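Side-chain contacts in disulphide isomerase (Xylella fastidiosa, PDB 3FK8), which probably acts as a thiol-disulphide isomerase of the thioredoxin family: residues Lys20-Gly25 against Val96-Asp101; Arg45-Ser50 against Gln122-Phe127. All blocks are in the same frame, centred on the assembly; numbering follows the deposited sequence.

Contact 1: Lys20-Gly25 against Val96-Asp101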
# COMPACT_ATOMS: atom_id res chain seq x y z
N LYS A 20 4.22 -10.09 -9.68
CA LYS A 20 2.92 -10.52 -10.22
C LYS A 20 1.92 -9.35 -10.35
O LYS A 20 1.14 -9.32 -11.31
CB LYS A 20 2.33 -11.60 -9.33
CG LYS A 20 0.93 -12.04 -9.74
CD LYS A 20 0.36 -12.98 -8.68
CE LYS A 20 -1.03 -13.47 -9.03
NZ LYS A 20 -1.00 -14.49 -10.08
N ALA A 21 1.93 -8.41 -9.40
CA ALA A 21 1.05 -7.25 -9.44
C ALA A 21 1.51 -6.27 -10.53
O ALA A 21 0.68 -5.75 -11.30
CB ALA A 21 1.03 -6.58 -8.11
N LEU A 22 2.83 -6.08 -10.66
CA LEU A 22 3.36 -5.21 -11.69
C LEU A 22 3.07 -5.78 -13.08
O LEU A 22 2.77 -5.02 -14.02
CB LEU A 22 4.86 -4.89 -11.48
CG LEU A 22 5.20 -4.06 -10.22
CD1 LEU A 22 6.71 -4.01 -10.13
CD2 LEU A 22 4.66 -2.66 -10.25
N ALA A 23 3.11 -7.11 -13.22
CA ALA A 23 2.79 -7.74 -14.50
C ALA A 23 1.31 -7.49 -14.84
O ALA A 23 0.94 -7.23 -16.00
CB ALA A 23 3.11 -9.23 -14.45
N ALA A 24 0.46 -7.55 -13.81
CA ALA A 24 -0.98 -7.32 -13.98
C ALA A 24 -1.24 -5.86 -14.36
O ALA A 24 -2.10 -5.59 -15.21
CB ALA A 24 -1.72 -7.67 -12.69
N GLY A 25 -0.53 -4.93 -13.72
CA GLY A 25 -0.63 -3.52 -14.07
C GLY A 25 -0.20 -3.23 -15.49
O GLY A 25 -0.82 -2.40 -16.16
N VAL A 96 3.61 3.21 -2.14
CA VAL A 96 4.31 3.53 -3.39
C VAL A 96 3.31 3.30 -4.51
O VAL A 96 2.65 2.27 -4.53
CB VAL A 96 5.57 2.64 -3.61
CG1 VAL A 96 6.28 2.98 -4.92
CG2 VAL A 96 6.49 2.76 -2.45
N VAL A 97 3.22 4.24 -5.45
CA VAL A 97 2.41 4.04 -6.65
C VAL A 97 3.44 3.80 -7.77
O VAL A 97 4.33 4.63 -7.98
CB VAL A 97 1.58 5.32 -6.98
CG1 VAL A 97 0.84 5.19 -8.33
CG2 VAL A 97 0.63 5.66 -5.83
N VAL A 98 3.34 2.67 -8.44
CA VAL A 98 4.23 2.36 -9.55
C VAL A 98 3.37 2.42 -10.82
O VAL A 98 2.31 1.78 -10.89
CB VAL A 98 4.84 0.94 -9.38
CG1 VAL A 98 5.89 0.61 -10.45
CG2 VAL A 98 5.45 0.83 -7.96
N ASN A 99 3.83 3.13 -11.83
CA ASN A 99 3.08 3.22 -13.09
C ASN A 99 3.12 1.90 -13.81
O ASN A 99 3.86 0.97 -13.47
CB ASN A 99 3.66 4.31 -13.99
CG ASN A 99 3.33 5.68 -13.51
OD1 ASN A 99 2.28 5.92 -12.89
ND2 ASN A 99 4.23 6.60 -13.76
N SER A 100 2.28 1.83 -14.84
CA SER A 100 2.09 0.60 -15.59
C SER A 100 3.36 0.14 -16.30
O SER A 100 3.47 -1.01 -16.68
CB SER A 100 0.91 0.75 -16.57
OG SER A 100 1.12 1.86 -17.45
N ASP A 101 4.32 1.05 -16.47
CA ASP A 101 5.62 0.70 -17.02
C ASP A 101 6.65 0.21 -16.00
O ASP A 101 7.81 -0.05 -16.33
CB ASP A 101 6.20 1.89 -17.81
CG ASP A 101 6.69 3.05 -16.91
OD1 ASP A 101 6.35 3.11 -15.69
OD2 ASP A 101 7.44 3.93 -17.44
O HOH W 1 4.04 -2.48 -14.17

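Contact 2: Arg45-Ser50 against Gln122-Phe127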
# COMPACT_ATOMS: atom_id res chain seq x y z
N ARG A 45 -3.71 -1.18 10.50
CA ARG A 45 -4.98 -1.87 10.59
C ARG A 45 -6.14 -0.95 10.23
O ARG A 45 -7.08 -1.34 9.56
CB ARG A 45 -5.18 -2.46 11.98
CG ARG A 45 -4.11 -3.54 12.34
CD ARG A 45 -4.46 -4.40 13.58
NE ARG A 45 -4.76 -3.56 14.75
CZ ARG A 45 -3.88 -3.17 15.68
NH1 ARG A 45 -2.61 -3.51 15.61
NH2 ARG A 45 -4.29 -2.43 16.71
N ALA A 46 -6.08 0.31 10.69
CA ALA A 46 -7.13 1.27 10.36
C ALA A 46 -7.20 1.58 8.88
O ALA A 46 -8.30 1.69 8.31
CB ALA A 46 -6.96 2.52 11.18
N LEU A 47 -6.04 1.74 8.23
CA LEU A 47 -6.04 2.00 6.82
C LEU A 47 -6.69 0.84 6.07
O LEU A 47 -7.53 1.03 5.18
CB LEU A 47 -4.59 2.22 6.32
CG LEU A 47 -4.46 2.44 4.83
CD1 LEU A 47 -5.19 3.65 4.33
CD2 LEU A 47 -2.98 2.45 4.40
N ASP A 48 -6.30 -0.41 6.43
CA ASP A 48 -6.88 -1.56 5.77
C ASP A 48 -8.39 -1.62 5.96
O ASP A 48 -9.12 -1.90 4.98
CB ASP A 48 -6.25 -2.84 6.30
CG ASP A 48 -6.62 -4.05 5.47
OD1 ASP A 48 -6.13 -4.14 4.33
OD2 ASP A 48 -7.44 -4.83 5.97
N LYS A 49 -8.87 -1.35 7.18
CA LYS A 49 -10.30 -1.40 7.43
C LYS A 49 -11.03 -0.38 6.55
O LYS A 49 -12.08 -0.67 5.97
CB LYS A 49 -10.56 -1.16 8.91
CG LYS A 49 -12.01 -1.16 9.29
CD LYS A 49 -12.19 -0.82 10.74
CE LYS A 49 -13.66 -1.09 11.13
NZ LYS A 49 -14.00 -0.66 12.54
N SER A 50 -10.52 0.84 6.45
CA SER A 50 -11.13 1.83 5.59
C SER A 50 -11.11 1.46 4.11
O SER A 50 -12.11 1.65 3.41
CB SER A 50 -10.42 3.17 5.79
OG SER A 50 -11.12 4.19 5.11
N GLN A 122 -13.51 9.54 4.53
CA GLN A 122 -13.48 10.49 3.45
C GLN A 122 -12.03 11.00 3.23
O GLN A 122 -11.61 11.21 2.08
CB GLN A 122 -14.39 11.69 3.76
CG GLN A 122 -14.45 12.67 2.56
CD GLN A 122 -15.11 12.05 1.34
OE1 GLN A 122 -16.19 11.48 1.44
NE2 GLN A 122 -14.53 12.19 0.21
N GLY A 123 -11.26 11.21 4.32
CA GLY A 123 -9.85 11.63 4.18
C GLY A 123 -9.05 10.55 3.45
O GLY A 123 -8.23 10.88 2.61
N ILE A 124 -9.32 9.28 3.76
CA ILE A 124 -8.62 8.20 3.10
C ILE A 124 -9.04 8.12 1.63
O ILE A 124 -8.19 8.02 0.72
CB ILE A 124 -8.81 6.87 3.90
CG1 ILE A 124 -8.01 7.02 5.19
CG2 ILE A 124 -8.37 5.64 3.09
CD1 ILE A 124 -8.33 5.96 6.23
N TYR A 125 -10.35 8.21 1.37
CA TYR A 125 -10.84 8.26 0.02
C TYR A 125 -10.15 9.39 -0.76
O TYR A 125 -9.64 9.16 -1.87
CB TYR A 125 -12.36 8.44 0.00
CG TYR A 125 -12.89 8.55 -1.41
CD1 TYR A 125 -13.24 7.41 -2.13
CD2 TYR A 125 -12.99 9.79 -2.06
CE1 TYR A 125 -13.72 7.50 -3.46
CE2 TYR A 125 -13.44 9.90 -3.36
CZ TYR A 125 -13.80 8.75 -4.07
OH TYR A 125 -14.27 8.83 -5.36
N ASP A 126 -10.10 10.59 -0.17
CA ASP A 126 -9.58 11.75 -0.90
C ASP A 126 -8.10 11.52 -1.24
O ASP A 126 -7.61 11.94 -2.31
CB ASP A 126 -9.74 13.03 -0.10
CG ASP A 126 -11.18 13.52 -0.05
OD1 ASP A 126 -12.02 13.03 -0.82
OD2 ASP A 126 -11.42 14.37 0.82
N PHE A 127 -7.36 10.93 -0.30
CA PHE A 127 -5.93 10.69 -0.52
C PHE A 127 -5.74 9.82 -1.78
O PHE A 127 -4.93 10.13 -2.67
CB PHE A 127 -5.33 10.00 0.71
CG PHE A 127 -3.87 9.67 0.53
CD1 PHE A 127 -2.91 10.59 0.92
CD2 PHE A 127 -3.48 8.47 -0.06
CE1 PHE A 127 -1.55 10.32 0.71
CE2 PHE A 127 -2.10 8.18 -0.27
CZ PHE A 127 -1.18 9.09 0.12

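Contact 1: Lys20-Gly25 against Val96-Asp101
Leu22 of helix 14-28 reaches across to Val98 at the end of strand 94-98, and the two aliphatic side chains meet at about a right angle through one methyl each. The pair is snug: Leu22 CD2 lies 3.5 Å from Val98 CG1, a little inside usual van der Waals distance, and 3.7 Å from Val98 CB. Leu22 does not set out straight for the strand. Its CG stands opposite the carbonyl carbon (chi1 -66°), CD1 prolongs the chain (chi2 174°), and CD2 is the branch turned onto the valine. Val98 starts out toward the helix, and with CG1 trans to its own N (chi1 -175°) that methyl becomes the one that takes the leucine. Thr32 and Tyr84 also touch Leu22, so the leucine fills the space between helix, neighbouring strand and loop.

About a turn further along the helix, the backbones draw together, the CA atoms of Gly25 and Ser100 being 5.2 Å apart. Gly25 presents backbone alone here, and its carbonyl oxygen is the atom that touches: Gly25 O lies 3.6 Å from Ser100 CB. It is thus the serine's CB, not its hydroxyl, that meets the glycine oxygen. His29 touches the same serine.

A water sits between the two main chains, 2.8 Å from Leu22 O and, in a weak bond, 3.0 Å from Ser100 O. Other acceptors compete for its two protons, so both links are probably not made fully at once.

The joint therefore depends on shape more than polarity: one tight methyl contact and one carbon-oxygen contact, with a water between two carbonyl oxygens, both acceptors, that could not bond each other directly.

Contact 2: Arg45-Ser50 against Gln122-Phe127
Ile124 of helix 121-132 points at helix 42-51 and is received by Ser50 and Leu47, one turn apart. Its CD1 end lies against the serine, 3.5 Å from both Ser50 CB and Ser50 OG, while its other branch, CG2, touches Leu47 CD1 at 4.0 Å. The extended CG1 arm (chi1 -70°, chi2 167°) carries CD1 out to the serine, and CG2 is left to serve the leucine. CG2 also passes 3.7 Å from Ser50 OG.

The buried hydroxyl is not wasted on these methyls: Ser50 OG, swung trans to its N (chi1 -171°), hydrogen-bonds OD1 of Asp121, at the start of the same helix that bears Ile124. A polar link thus lies beside the apolar one. Farther out, Asn56 touches Ile124 and its ND2 bonds Ser50 O, and Pro93 packs on Leu47. On the outer side of helix 121-132, Gln122 NE2 bonds Asp126 OD1 at 2.8 Å, one turn on.

Cys41 and Cys44, at the start of helix 42-51, form what is probably the CxxC motif of thioredoxin type, and the packing of this helix beside the C-terminal one is characteristic of the thioredoxin fold.

In the fold
Contacts 1 and 2 lie on opposite sides of the chain's centre, their own centres 21 Å apart and their nearest atoms about 7 Å apart, without touching. Contact 1 includes an inner strand of the mixed sheet, whose order is 65-70, 32-37, 94-98, 104-107, and fastens helix 14-28 to the end of that strand, 94-98; contact 2 joins helices 42-51 and 121-132 on the face away from helix 14-28. Along the chain the segments alternate: 20-25, 45-50, 96-101, 122-127. Each contact thus joins the first half to the second, making one compact thioredoxin domain in which the helix of the presumed CxxC site is held against the C-terminal helix.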